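Local coordinates for protein fusarinine C esterase sidJ (Aspergillus fumigatus, PDB 6GUP) that hydrolyses the ester bonds of the fungal siderophore fusarinine C, but not those of triacetylfusarinine C, yielding fusarinine and iron, at residues A[34-39]-A[64-69]; A[13-18]-A[27-32]; A[168-173]-A[253-258]; A[280-285]-A[297-302]; A[209-214]-A[230-235]. All coordinates share one frame; numbering follows the deposited sequence.

Interaction 1 of 5, residues A[34-39]-A[64-69]; sequences RKPHSL and PTEWSL
His-37 and Trp-67 open a parallel pairing of two strands in the central sheet of this alpha/beta-hydrolase, the outer members of a beta-alpha-beta unit whose crossover carries helix 55-61. Backbone bonds come first: His-37 N gives to Glu-66 O, Ser-68 N to His-37 O at 3.2 Å, and Leu-39 N to Ser-68 O, this last almost straight at 176°. Lys-35 adds a side-chain tether at the strand entrance. Bent at chi2 (-69°), it brings NZ within 2.7 Å of Thr-65 O, above that carbonyl's plane, and NZ also bonds Gln-63 O. Apolar contacts gather on the face shared by His-37, Leu-39, Trp-67 and Leu-69, where the two leucines lie side by side, Leu-39 CD2 3.8 Å from Leu-69 CD1; helix 335-353 packs on the indole. The imidazole meets the indole obliquely, planes 37° apart, while a CH-pi contact places His-37 CB over the six-membered ring of Trp-67, 3.4 Å from its centroid.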
# COMPACT_ATOMS: atom_id res chain seq x y z
N ARG A 34 29.13 -1.09 -5.05
CA ARG A 34 28.68 -0.14 -6.06
C ARG A 34 27.51 -0.72 -6.86
O ARG A 34 27.54 -1.89 -7.25
CB ARG A 34 29.85 0.21 -6.99
CG ARG A 34 29.70 1.54 -7.72
CD ARG A 34 30.83 1.76 -8.71
NE ARG A 34 30.36 2.36 -9.96
CZ ARG A 34 30.09 3.66 -10.14
NH1 ARG A 34 30.25 4.55 -9.17
NH2 ARG A 34 29.66 4.07 -11.34
N LYS A 35 26.48 0.10 -7.08
CA LYS A 35 25.24 -0.31 -7.73
C LYS A 35 24.78 0.75 -8.72
O LYS A 35 23.76 1.40 -8.50
CB LYS A 35 24.13 -0.52 -6.68
CG LYS A 35 24.42 -1.55 -5.61
CD LYS A 35 24.44 -2.96 -6.16
CE LYS A 35 24.54 -3.95 -5.02
NZ LYS A 35 24.70 -5.36 -5.46
N PRO A 36 25.52 0.95 -9.82
CA PRO A 36 25.11 1.94 -10.82
C PRO A 36 23.81 1.58 -11.57
O PRO A 36 23.14 2.48 -12.08
CB PRO A 36 26.30 1.98 -11.79
CG PRO A 36 26.96 0.66 -11.64
CD PRO A 36 26.75 0.24 -10.22
N HIS A 37 23.45 0.30 -11.60
CA HIS A 37 22.30 -0.20 -12.35
C HIS A 37 21.12 -0.52 -11.43
O HIS A 37 21.31 -0.78 -10.24
CB HIS A 37 22.71 -1.43 -13.16
CG HIS A 37 23.99 -1.26 -13.91
ND1 HIS A 37 24.17 -0.29 -14.87
CD2 HIS A 37 25.17 -1.93 -13.83
CE1 HIS A 37 25.39 -0.36 -15.35
NE2 HIS A 37 26.02 -1.35 -14.74
N SER A 38 19.92 -0.52 -12.00
CA SER A 38 18.67 -0.63 -11.24
C SER A 38 17.65 -1.55 -11.92
O SER A 38 17.41 -1.43 -13.12
CB SER A 38 18.04 0.75 -11.07
OG SER A 38 18.93 1.64 -10.42
N LEU A 39 17.06 -2.45 -11.14
CA LEU A 39 15.93 -3.27 -11.58
C LEU A 39 14.69 -2.87 -10.78
O LEU A 39 14.62 -3.13 -9.57
CB LEU A 39 16.24 -4.76 -11.37
CG LEU A 39 15.16 -5.78 -11.79
CD1 LEU A 39 14.90 -5.70 -13.28
CD2 LEU A 39 15.58 -7.19 -11.39
N PRO A 64 26.11 -9.88 -5.13
CA PRO A 64 27.43 -9.69 -5.76
C PRO A 64 27.48 -8.79 -7.00
O PRO A 64 28.57 -8.35 -7.39
CB PRO A 64 27.85 -11.13 -6.14
CG PRO A 64 26.57 -11.88 -6.23
CD PRO A 64 25.70 -11.30 -5.16
N THR A 65 26.33 -8.50 -7.62
CA THR A 65 26.27 -7.81 -8.91
C THR A 65 26.30 -6.28 -8.75
O THR A 65 26.33 -5.76 -7.63
CB THR A 65 25.00 -8.21 -9.70
OG1 THR A 65 23.83 -7.72 -9.03
CG2 THR A 65 24.90 -9.73 -9.84
N GLU A 66 26.31 -5.58 -9.88
CA GLU A 66 26.18 -4.11 -9.93
C GLU A 66 24.72 -3.62 -10.08
O GLU A 66 24.48 -2.45 -10.37
CB GLU A 66 27.06 -3.55 -11.06
CG GLU A 66 28.55 -3.55 -10.74
CD GLU A 66 29.36 -2.72 -11.72
OE1 GLU A 66 29.19 -2.91 -12.94
OE2 GLU A 66 30.17 -1.89 -11.26
N TRP A 67 23.75 -4.52 -9.86
CA TRP A 67 22.32 -4.19 -9.89
C TRP A 67 21.74 -4.20 -8.48
O TRP A 67 22.04 -5.11 -7.70
CB TRP A 67 21.56 -5.22 -10.73
CG TRP A 67 21.97 -5.25 -12.16
CD1 TRP A 67 23.02 -5.93 -12.70
CD2 TRP A 67 21.33 -4.57 -13.25
NE1 TRP A 67 23.08 -5.71 -14.06
CE2 TRP A 67 22.05 -4.88 -14.42
CE3 TRP A 67 20.21 -3.73 -13.34
CZ2 TRP A 67 21.69 -4.38 -15.68
CZ3 TRP A 67 19.86 -3.22 -14.59
CH2 TRP A 67 20.60 -3.55 -15.74
N SER A 68 20.93 -3.19 -8.17
CA SER A 68 20.11 -3.20 -6.95
C SER A 68 18.64 -3.31 -7.33
O SER A 68 18.19 -2.70 -8.30
CB SER A 68 20.37 -1.95 -6.09
OG SER A 68 19.80 -0.80 -6.67
N LEU A 69 17.89 -4.08 -6.54
CA LEU A 69 16.48 -4.36 -6.80
C LEU A 69 15.60 -3.32 -6.11
O LEU A 69 15.81 -3.02 -4.93
CB LEU A 69 16.13 -5.76 -6.30
CG LEU A 69 14.68 -6.26 -6.41
CD1 LEU A 69 14.25 -6.38 -7.87
CD2 LEU A 69 14.54 -7.60 -5.71

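Interaction 2 of 5, residues A[13-18]-A[27-32]; sequences PGILHH and EYTTTT
Ile-15 and Glu-27 form the hydrogen-bonded pair of an antiparallel beta hairpin, strands 12-18 and 24-28, at one margin of the subunit's central sheet. Ile-15 N and Glu-27 O lie 2.8 Å apart, as do Glu-27 N and Ile-15 O; farther along, Thr-29 N reaches Pro-13 O. Residues 13-16 also pair antiparallel with a strand of the second subunit, continuing the sheet across the dimer. Glu-27 carries the side-chain contact. Its CB lies 3.5 Å from His-17 NE2, at the edge of the imidazole. CG, anti to the backbone N (chi1 -176°), starts an extended chain that runs alongside Ile-15. CD ends the stem in a carboxylate turned 44° from the imidazole plane. OE2 turns to Ser-68 OG. OE1 lies 3.7 Å from Ile-15 CD1 and accepts from His-17, whose ND1 is held by Tyr-99 OH: His-17 NE2 donates to Glu-27 OE1 at 3.0 Å, on the anti side and 29° out of the carboxylate plane.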
# COMPACT_ATOMS: atom_id res chain seq x y z
N PRO A 13 16.94 -6.53 4.62
CA PRO A 13 17.48 -5.17 4.75
C PRO A 13 17.39 -4.34 3.47
O PRO A 13 17.43 -4.89 2.37
CB PRO A 13 18.96 -5.39 5.12
CG PRO A 13 19.03 -6.79 5.62
CD PRO A 13 18.00 -7.54 4.84
N GLY A 14 17.28 -3.02 3.63
CA GLY A 14 17.18 -2.13 2.49
C GLY A 14 16.99 -0.67 2.83
O GLY A 14 17.22 -0.26 3.97
N ILE A 15 16.57 0.10 1.83
CA ILE A 15 16.34 1.54 1.95
C ILE A 15 14.94 1.87 1.45
O ILE A 15 14.60 1.53 0.31
CB ILE A 15 17.38 2.35 1.14
CG1 ILE A 15 18.81 1.96 1.55
CG2 ILE A 15 17.16 3.85 1.31
CD1 ILE A 15 19.91 2.69 0.80
N LEU A 16 14.14 2.53 2.28
CA LEU A 16 12.82 3.02 1.88
C LEU A 16 12.94 4.45 1.36
O LEU A 16 13.33 5.36 2.11
CB LEU A 16 11.84 2.97 3.06
CG LEU A 16 10.37 3.26 2.74
CD1 LEU A 16 9.77 2.18 1.84
CD2 LEU A 16 9.56 3.39 4.02
N HIS A 17 12.60 4.64 0.09
CA HIS A 17 12.65 5.94 -0.57
C HIS A 17 11.25 6.51 -0.76
O HIS A 17 10.27 5.78 -0.73
CB HIS A 17 13.29 5.82 -1.95
CG HIS A 17 14.64 5.19 -1.94
ND1 HIS A 17 15.81 5.92 -1.90
CD2 HIS A 17 15.02 3.89 -1.96
CE1 HIS A 17 16.84 5.10 -1.90
NE2 HIS A 17 16.39 3.86 -1.93
N HIS A 18 11.18 7.82 -0.95
CA HIS A 18 9.96 8.52 -1.35
C HIS A 18 10.20 9.15 -2.72
O HIS A 18 10.91 10.14 -2.83
CB HIS A 18 9.60 9.60 -0.32
CG HIS A 18 8.67 9.14 0.75
ND1 HIS A 18 7.34 9.49 0.78
CD2 HIS A 18 8.88 8.35 1.83
CE1 HIS A 18 6.77 8.94 1.84
NE2 HIS A 18 7.67 8.24 2.49
N GLU A 27 14.33 -0.22 -1.83
CA GLU A 27 15.55 -0.74 -2.45
C GLU A 27 16.12 -1.84 -1.57
O GLU A 27 16.38 -1.61 -0.39
CB GLU A 27 16.58 0.38 -2.59
CG GLU A 27 17.86 -0.02 -3.31
CD GLU A 27 18.88 1.11 -3.40
OE1 GLU A 27 18.74 2.12 -2.69
OE2 GLU A 27 19.83 0.97 -4.19
N TYR A 28 16.34 -3.02 -2.14
CA TYR A 28 16.92 -4.15 -1.41
C TYR A 28 18.43 -3.97 -1.44
O TYR A 28 19.02 -3.90 -2.52
CB TYR A 28 16.57 -5.49 -2.07
CG TYR A 28 15.11 -5.88 -1.96
CD1 TYR A 28 14.13 -5.20 -2.69
CD2 TYR A 28 14.70 -6.94 -1.15
CE1 TYR A 28 12.79 -5.56 -2.61
CE2 TYR A 28 13.36 -7.30 -1.07
CZ TYR A 28 12.41 -6.61 -1.79
OH TYR A 28 11.09 -6.96 -1.71
N THR A 29 19.05 -3.90 -0.27
CA THR A 29 20.50 -3.75 -0.18
C THR A 29 21.02 -4.14 1.20
O THR A 29 20.44 -3.75 2.23
CB THR A 29 20.97 -2.32 -0.56
OG1 THR A 29 22.39 -2.23 -0.42
CG2 THR A 29 20.30 -1.25 0.30
N THR A 30 22.11 -4.90 1.21
CA THR A 30 22.79 -5.31 2.43
C THR A 30 24.22 -4.75 2.55
O THR A 30 24.83 -4.92 3.60
CB THR A 30 22.88 -6.85 2.53
OG1 THR A 30 23.66 -7.36 1.45
CG2 THR A 30 21.50 -7.47 2.50
N THR A 31 24.73 -4.08 1.51
CA THR A 31 26.18 -3.80 1.45
C THR A 31 26.63 -2.46 0.84
O THR A 31 25.86 -1.74 0.19
CB THR A 31 26.93 -4.98 0.78
OG1 THR A 31 28.33 -4.71 0.71
CG2 THR A 31 26.38 -5.26 -0.62
N THR A 32 27.90 -2.17 1.09
CA THR A 32 28.64 -1.00 0.59
C THR A 32 28.82 -0.96 -0.94
O THR A 32 29.03 0.11 -1.51
CB THR A 32 30.07 -1.01 1.19
OG1 THR A 32 30.04 -1.53 2.52
CG2 THR A 32 30.69 0.38 1.22

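Interaction 3 of 5, residues A[168-173]-A[253-258]; sequences DREAIQ and SSDLSD
Arg-169 and Glu-170, neighbours in the first turn of helix 168-178, reach out together to the type I turn formed by residues 253-256. The arginine is stretched from CG to NE, and its first torsion (160°) sets CG anti to the backbone N, so that it meets Asp-255 head-on, the two side chains arriving from opposite directions. The meeting is end-on: NH1 gives to Asp-255 OD2 at 3.1 Å and NH2 to Asp-255 OD1 at 2.9 Å. Both oxygens are met on their syn sides; the two planes are parallel to within 2° but a little stepped, each donor standing 19° out of the carboxylate plane. NH2 makes a further, weak bond to Ser-253 OG, a hydroxyl whose stronger partner is Asp-250. Over one face of the guanidinium lies Gln-173 NE2, one helical turn on.

Glu-170 is also extended beyond CG, but CG stands anti to its carbonyl carbon, and the carboxylate is directed at Ser-254. Ser-254 OG donates to the syn lone pair of Glu-170 OE2 at 2.7 Å, and Ser-254 N gives to Glu-170 OE1 at 3.0 Å from above the carboxylate plane. One serine thus occupies both oxygens. Glu-170 OE2 and Asp-255 OD1 are 4.2 Å apart, and Glu-241 brings another carboxylate close to Asp-255. Arg-169 probably offsets part of this negative charge, and the Ser-254 donors would be expected to stabilise Glu-170 as a carboxylate.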
# COMPACT_ATOMS: atom_id res chain seq x y z
N ASP A 168 -6.37 -12.37 -17.17
CA ASP A 168 -7.35 -12.55 -16.09
C ASP A 168 -8.68 -13.08 -16.63
O ASP A 168 -9.32 -13.91 -15.99
CB ASP A 168 -7.60 -11.23 -15.35
CG ASP A 168 -6.43 -10.81 -14.47
OD1 ASP A 168 -5.89 -11.67 -13.73
OD2 ASP A 168 -6.07 -9.62 -14.50
N ARG A 169 -9.08 -12.57 -17.80
CA ARG A 169 -10.27 -13.06 -18.49
C ARG A 169 -10.21 -14.57 -18.73
O ARG A 169 -11.15 -15.29 -18.40
CB ARG A 169 -10.46 -12.31 -19.82
CG ARG A 169 -11.36 -13.03 -20.82
CD ARG A 169 -11.56 -12.25 -22.10
NE ARG A 169 -12.21 -13.12 -23.09
CZ ARG A 169 -11.60 -13.83 -24.04
NH1 ARG A 169 -12.35 -14.58 -24.86
NH2 ARG A 169 -10.28 -13.79 -24.23
N GLU A 170 -9.11 -15.03 -19.32
CA GLU A 170 -8.91 -16.46 -19.59
C GLU A 170 -8.67 -17.28 -18.32
O GLU A 170 -8.98 -18.47 -18.30
CB GLU A 170 -7.79 -16.69 -20.61
CG GLU A 170 -8.21 -16.35 -22.03
CD GLU A 170 -7.20 -16.78 -23.06
OE1 GLU A 170 -5.99 -16.56 -22.85
OE2 GLU A 170 -7.61 -17.33 -24.11
N ALA A 171 -8.11 -16.66 -17.28
CA ALA A 171 -7.98 -17.31 -15.97
C ALA A 171 -9.34 -17.60 -15.33
O ALA A 171 -9.52 -18.66 -14.72
CB ALA A 171 -7.12 -16.47 -15.04
N ILE A 172 -10.28 -16.67 -15.47
CA ILE A 172 -11.65 -16.86 -14.97
C ILE A 172 -12.38 -17.95 -15.76
O ILE A 172 -13.09 -18.77 -15.17
CB ILE A 172 -12.44 -15.53 -14.96
CG1 ILE A 172 -11.83 -14.58 -13.91
CG2 ILE A 172 -13.91 -15.77 -14.63
CD1 ILE A 172 -12.32 -13.14 -13.99
N GLN A 173 -12.21 -17.96 -17.09
CA GLN A 173 -12.74 -19.04 -17.94
C GLN A 173 -12.26 -20.43 -17.49
O GLN A 173 -13.03 -21.39 -17.52
CB GLN A 173 -12.33 -18.82 -19.41
CG GLN A 173 -13.05 -17.67 -20.10
CD GLN A 173 -12.49 -17.37 -21.49
OE1 GLN A 173 -11.70 -18.13 -22.04
NE2 GLN A 173 -12.92 -16.25 -22.06
N SER A 253 -4.58 -12.17 -23.71
CA SER A 253 -5.47 -13.26 -24.12
C SER A 253 -4.98 -13.93 -25.40
O SER A 253 -4.51 -13.26 -26.32
CB SER A 253 -6.92 -12.79 -24.30
OG SER A 253 -7.59 -12.74 -23.06
N SER A 254 -5.10 -15.26 -25.45
CA SER A 254 -4.60 -16.06 -26.57
C SER A 254 -5.40 -15.93 -27.87
O SER A 254 -4.88 -16.25 -28.93
CB SER A 254 -4.54 -17.54 -26.16
OG SER A 254 -5.83 -18.08 -25.94
N ASP A 255 -6.65 -15.46 -27.78
CA ASP A 255 -7.51 -15.31 -28.96
C ASP A 255 -7.58 -13.87 -29.53
O ASP A 255 -8.44 -13.58 -30.36
CB ASP A 255 -8.93 -15.85 -28.68
CG ASP A 255 -9.67 -15.07 -27.60
OD1 ASP A 255 -9.02 -14.38 -26.79
OD2 ASP A 255 -10.91 -15.17 -27.55
N LEU A 256 -6.67 -12.99 -29.09
CA LEU A 256 -6.55 -11.66 -29.67
C LEU A 256 -5.96 -11.77 -31.07
O LEU A 256 -5.08 -12.59 -31.32
CB LEU A 256 -5.66 -10.75 -28.82
CG LEU A 256 -6.10 -10.44 -27.38
CD1 LEU A 256 -5.11 -9.47 -26.75
CD2 LEU A 256 -7.51 -9.88 -27.32
N SER A 257 -6.46 -10.94 -31.99
CA SER A 257 -6.00 -10.95 -33.38
C SER A 257 -4.63 -10.31 -33.52
O SER A 257 -4.16 -9.61 -32.62
CB SER A 257 -7.00 -10.20 -34.27
OG SER A 257 -7.03 -8.82 -33.96
N ASP A 258 -3.99 -10.55 -34.66
CA ASP A 258 -2.71 -9.92 -35.00
C ASP A 258 -2.83 -8.40 -35.14
O ASP A 258 -1.87 -7.68 -34.88
CB ASP A 258 -2.12 -10.52 -36.29
CG ASP A 258 -1.59 -11.94 -36.08
OD1 ASP A 258 -0.92 -12.20 -35.06
OD2 ASP A 258 -1.82 -12.79 -36.96

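Interaction 4 of 5, residues A[280-285]-A[297-302]; sequences VLFSGA and TLLSRW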
# COMPACT_ATOMS: atom_id res chain seq x y z
N VAL A 280 10.04 -12.26 -22.13
CA VAL A 280 8.84 -12.82 -21.50
C VAL A 280 9.18 -14.19 -20.91
O VAL A 280 9.73 -15.05 -21.60
CB VAL A 280 7.68 -12.95 -22.51
CG1 VAL A 280 6.45 -13.58 -21.87
CG2 VAL A 280 7.33 -11.59 -23.09
N LEU A 281 8.86 -14.38 -19.63
CA LEU A 281 9.09 -15.64 -18.93
C LEU A 281 7.76 -16.27 -18.53
O LEU A 281 7.19 -15.92 -17.49
CB LEU A 281 9.96 -15.42 -17.69
CG LEU A 281 11.36 -14.84 -17.90
CD1 LEU A 281 12.03 -14.58 -16.56
CD2 LEU A 281 12.23 -15.76 -18.76
N PHE A 282 7.26 -17.18 -19.37
CA PHE A 282 6.06 -17.95 -19.04
C PHE A 282 6.37 -19.03 -18.01
O PHE A 282 7.51 -19.50 -17.91
CB PHE A 282 5.46 -18.64 -20.27
CG PHE A 282 4.46 -17.80 -21.05
CD1 PHE A 282 3.85 -16.66 -20.53
CD2 PHE A 282 4.10 -18.22 -22.33
CE1 PHE A 282 2.94 -15.94 -21.28
CE2 PHE A 282 3.18 -17.50 -23.08
CZ PHE A 282 2.60 -16.36 -22.56
N SER A 283 5.34 -19.43 -17.28
CA SER A 283 5.42 -20.53 -16.33
C SER A 283 4.84 -21.78 -17.00
O SER A 283 3.70 -21.77 -17.46
CB SER A 283 4.68 -20.17 -15.05
OG SER A 283 5.39 -19.20 -14.31
N GLY A 284 5.64 -22.85 -17.08
CA GLY A 284 5.26 -24.08 -17.78
C GLY A 284 4.10 -24.84 -17.17
O GLY A 284 3.31 -25.46 -17.90
N ALA A 285 3.99 -24.79 -15.85
CA ALA A 285 2.87 -25.39 -15.12
C ALA A 285 1.97 -24.30 -14.52
O ALA A 285 1.47 -24.45 -13.40
CB ALA A 285 3.40 -26.30 -14.02
N THR A 297 2.60 -21.12 -29.25
CA THR A 297 1.95 -20.28 -30.26
C THR A 297 1.79 -18.85 -29.76
O THR A 297 2.06 -17.90 -30.50
CB THR A 297 0.57 -20.84 -30.67
OG1 THR A 297 0.71 -22.20 -31.11
CG2 THR A 297 -0.08 -20.02 -31.79
N LEU A 298 1.37 -18.70 -28.50
CA LEU A 298 1.16 -17.38 -27.90
C LEU A 298 2.44 -16.53 -27.87
O LEU A 298 2.40 -15.35 -28.22
CB LEU A 298 0.57 -17.52 -26.49
CG LEU A 298 0.13 -16.24 -25.77
CD1 LEU A 298 -0.86 -15.44 -26.60
CD2 LEU A 298 -0.47 -16.59 -24.41
N LEU A 299 3.56 -17.14 -27.46
CA LEU A 299 4.86 -16.44 -27.43
C LEU A 299 5.36 -16.05 -28.82
O LEU A 299 5.90 -14.95 -28.99
CB LEU A 299 5.94 -17.27 -26.71
CG LEU A 299 5.92 -17.35 -25.18
CD1 LEU A 299 7.11 -18.17 -24.69
CD2 LEU A 299 5.93 -15.97 -24.53
N SER A 300 5.20 -16.94 -29.80
CA SER A 300 5.62 -16.66 -31.18
C SER A 300 4.80 -15.54 -31.82
O SER A 300 5.34 -14.73 -32.57
CB SER A 300 5.55 -17.92 -32.04
OG SER A 300 4.24 -18.47 -32.05
N ARG A 301 3.51 -15.50 -31.51
CA ARG A 301 2.63 -14.41 -31.98
C ARG A 301 2.98 -13.06 -31.33
O ARG A 301 2.93 -12.03 -32.00
CB ARG A 301 1.16 -14.76 -31.75
CG ARG A 301 0.68 -15.90 -32.64
CD ARG A 301 -0.80 -16.19 -32.43
NE ARG A 301 -1.61 -15.11 -32.99
CZ ARG A 301 -2.56 -14.41 -32.35
NH1 ARG A 301 -2.89 -14.66 -31.08
NH2 ARG A 301 -3.20 -13.45 -33.01
N TRP A 302 3.35 -13.08 -30.05
CA TRP A 302 3.86 -11.88 -29.38
C TRP A 302 5.22 -11.46 -29.95
O TRP A 302 5.46 -10.27 -30.16
CB TRP A 302 3.98 -12.07 -27.86
CG TRP A 302 2.66 -12.23 -27.14
CD1 TRP A 302 1.40 -12.08 -27.65
CD2 TRP A 302 2.49 -12.54 -25.75
NE1 TRP A 302 0.46 -12.30 -26.68
CE2 TRP A 302 1.10 -12.58 -25.50
CE3 TRP A 302 3.38 -12.80 -24.70
CZ2 TRP A 302 0.58 -12.87 -24.23
CZ3 TRP A 302 2.86 -13.09 -23.44
CH2 TRP A 302 1.47 -13.12 -23.22
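Phe-282 projects from strand 278-283 onto a hydrophobic patch of helix 295-307, touching Leu-298, Leu-299 and Trp-302. Leu-299 CD2 sits over one face of the phenyl ring, toward the rim, 3.8 Å from the centroid of the Phe-282 ring in a CH-pi contact; the two side chains run antiparallel, overlapping along their lengths. At the far end of the ring, Phe-282 CZ meets Trp-302 CZ3 at 3.4 Å. Here the two aromatic planes stand at 62°, an oblique pairing. Leu-298 CD2 approaches the same CZ at 3.6 Å, so Leu-298 and Trp-302 both close on CZ, while Leu-299 lies along the CD2-CE2 side.

Val-280, two residues back on the same side of the strand, completes the shell. Its CG1, anti to the backbone N (chi1 178°), packs 3.6 Å from Leu-299 CD2 and also sits in the plane of the indole at its edge, 3.9 Å from Trp-302 CZ3.

Farther out, Phe-265 stacks on the indole and Trp-315 packs against both Trp-302 and Val-280, while Ile-321 of the adjoining strand touches Phe-282 and Leu-299. No hydrogen bond crosses between the segments; their grip is wholly apolar and buried. The axes of strand 280-283 and helix 297-302 run nearly antiparallel (167°), 10.8 Å apart at closest, as befits the first two elements of a beta-alpha-beta unit completed by strand 320-322: a helix packed on the central sheet of an alpha/beta-hydrolase fold.

Interaction 5 of 5, residues A[209-214]-A[230-235]; sequences GTDVLL and SARRFL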
# COMPACT_ATOMS: atom_id res chain seq x y z
N GLY A 209 -19.34 8.77 -11.09
CA GLY A 209 -18.24 8.92 -10.13
C GLY A 209 -18.21 7.91 -8.99
O GLY A 209 -17.20 7.82 -8.29
N THR A 210 -19.30 7.17 -8.77
CA THR A 210 -19.35 6.14 -7.73
C THR A 210 -18.82 4.81 -8.23
O THR A 210 -18.77 4.56 -9.44
CB THR A 210 -20.78 5.91 -7.18
OG1 THR A 210 -21.63 5.41 -8.22
CG2 THR A 210 -21.37 7.19 -6.63
N ASP A 211 -18.44 3.95 -7.29
CA ASP A 211 -18.03 2.58 -7.56
C ASP A 211 -18.74 1.64 -6.61
O ASP A 211 -18.59 1.76 -5.39
CB ASP A 211 -16.51 2.43 -7.39
CG ASP A 211 -15.74 2.77 -8.65
OD1 ASP A 211 -15.93 2.07 -9.67
OD2 ASP A 211 -14.95 3.73 -8.62
N VAL A 212 -19.52 0.71 -7.16
CA VAL A 212 -20.17 -0.33 -6.37
C VAL A 212 -19.18 -1.47 -6.20
O VAL A 212 -18.89 -2.20 -7.15
CB VAL A 212 -21.46 -0.84 -7.06
CG1 VAL A 212 -22.13 -1.92 -6.21
CG2 VAL A 212 -22.43 0.32 -7.29
N LEU A 213 -18.66 -1.62 -4.98
CA LEU A 213 -17.73 -2.71 -4.66
C LEU A 213 -18.52 -3.99 -4.46
O LEU A 213 -19.44 -4.03 -3.64
CB LEU A 213 -16.92 -2.39 -3.40
CG LEU A 213 -16.12 -1.09 -3.38
CD1 LEU A 213 -15.34 -1.01 -2.07
CD2 LEU A 213 -15.19 -0.95 -4.57
N LEU A 214 -18.17 -5.02 -5.22
CA LEU A 214 -18.85 -6.31 -5.12
C LEU A 214 -18.33 -7.06 -3.90
O LEU A 214 -17.20 -6.80 -3.46
CB LEU A 214 -18.64 -7.13 -6.40
CG LEU A 214 -19.13 -6.47 -7.69
CD1 LEU A 214 -18.62 -7.23 -8.91
CD2 LEU A 214 -20.64 -6.36 -7.72
N SER A 230 -14.59 -3.65 -7.95
CA SER A 230 -15.73 -2.80 -8.27
C SER A 230 -16.54 -3.47 -9.38
O SER A 230 -16.04 -4.36 -10.08
CB SER A 230 -15.28 -1.41 -8.71
OG SER A 230 -14.67 -1.43 -10.00
N ALA A 231 -17.79 -3.04 -9.52
CA ALA A 231 -18.67 -3.54 -10.58
C ALA A 231 -18.11 -3.26 -11.97
O ALA A 231 -18.13 -4.13 -12.84
CB ALA A 231 -20.06 -2.93 -10.45
N ARG A 232 -17.61 -2.04 -12.17
CA ARG A 232 -17.01 -1.64 -13.45
C ARG A 232 -15.76 -2.44 -13.79
O ARG A 232 -15.56 -2.82 -14.95
CB ARG A 232 -16.69 -0.15 -13.48
CG ARG A 232 -17.93 0.72 -13.65
CD ARG A 232 -17.56 2.17 -13.87
NE ARG A 232 -16.97 2.79 -12.69
CZ ARG A 232 -16.65 4.08 -12.59
NH1 ARG A 232 -16.86 4.92 -13.60
NH2 ARG A 232 -16.11 4.55 -11.47
N ARG A 233 -14.92 -2.69 -12.79
CA ARG A 233 -13.72 -3.49 -13.00
C ARG A 233 -14.04 -4.94 -13.30
O ARG A 233 -13.42 -5.54 -14.19
CB ARG A 233 -12.76 -3.41 -11.82
CG ARG A 233 -11.39 -3.88 -12.23
CD ARG A 233 -10.36 -4.01 -11.12
NE ARG A 233 -9.38 -5.03 -11.50
CZ ARG A 233 -8.56 -4.96 -12.55
NH1 ARG A 233 -8.55 -3.91 -13.37
NH2 ARG A 233 -7.72 -5.96 -12.79
N PHE A 234 -14.98 -5.51 -12.56
CA PHE A 234 -15.41 -6.89 -12.79
C PHE A 234 -16.00 -7.09 -14.19
O PHE A 234 -15.73 -8.11 -14.83
CB PHE A 234 -16.42 -7.31 -11.72
CG PHE A 234 -17.03 -8.66 -11.97
CD1 PHE A 234 -16.49 -9.81 -11.40
CD2 PHE A 234 -18.14 -8.78 -12.79
CE1 PHE A 234 -17.05 -11.05 -11.65
CE2 PHE A 234 -18.70 -10.01 -13.04
CZ PHE A 234 -18.17 -11.15 -12.46
N LEU A 235 -16.79 -6.13 -14.66
CA LEU A 235 -17.39 -6.19 -16.01
C LEU A 235 -16.35 -6.25 -17.13
O LEU A 235 -16.56 -6.93 -18.13
CB LEU A 235 -18.33 -5.01 -16.28
CG LEU A 235 -19.76 -5.10 -15.75
CD1 LEU A 235 -20.56 -3.92 -16.26
CD2 LEU A 235 -20.43 -6.41 -16.14
O HOH W 1 -18.14 0.24 -10.20
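Asp-211 and Arg-232 meet with their side chains roughly perpendicular, carboxylate and guanidinium planes turned 46° apart. The arginine presents its side: NE and NH2 both give to Asp-211 OD1, the shorter bond being NH2 to OD1 at 3.1 Å. OD1 lies in the guanidinium plane, yet both donors stand above the carboxylate plane, on the same face. A bend at chi3 (-68°) folds the arginine back to this position. A water extends the link, giving a hydrogen bond to OD1 and accepting one from Arg-232 N.

Leu-214 and Phe-234 form the apolar end, one side chain lying across the other: Leu-214 CD1 rests 3.6 Å from Phe-234 CB and lies obliquely to the ring. Helix 185-205 packs against Phe-234 as well. Between the two ends, Ala-231 N gives to Val-212 O at 2.7 Å, and the backbones of Leu-213 and Ser-230 form a single bridge. Residues 211-213 also pair antiparallel with a strand of the second subunit, placing the contact beside the dimer interface. Ser-230 OG bonds Trp-81 O and accepts from Arg-233 N at 3.1 Å, which makes Ser-230 the N-cap of helix 231-238, here docked on a short interfacial strand.

How the interactions relate
Interactions 1, 2 and 4 all involve the central sheet: interactions 1 and 2 join strands within it, whereas interaction 4 packs a helix against it. Interaction 4 is the fully buried, wholly apolar contact; the others are partly buried and combine packing or backbone bonds with polar side chains. Interactions 1 and 2 touch directly, Leu-69 O lying 2.8 Å from Tyr-28 N. Interaction 3 joins a helix to a loop through a salt bridge and serine-carboxylate hydrogen bonds, and adjoins interaction 4, where Arg-301 NH2 lies 2.7 Å from Leu-256 O. Interaction 5, nested in the chain loop that interaction 3 closes, pairs a salt bridge with apolar packing. Interactions 2 and 5, centres about 37 Å apart, both reach the second subunit through antiparallel strand pairing.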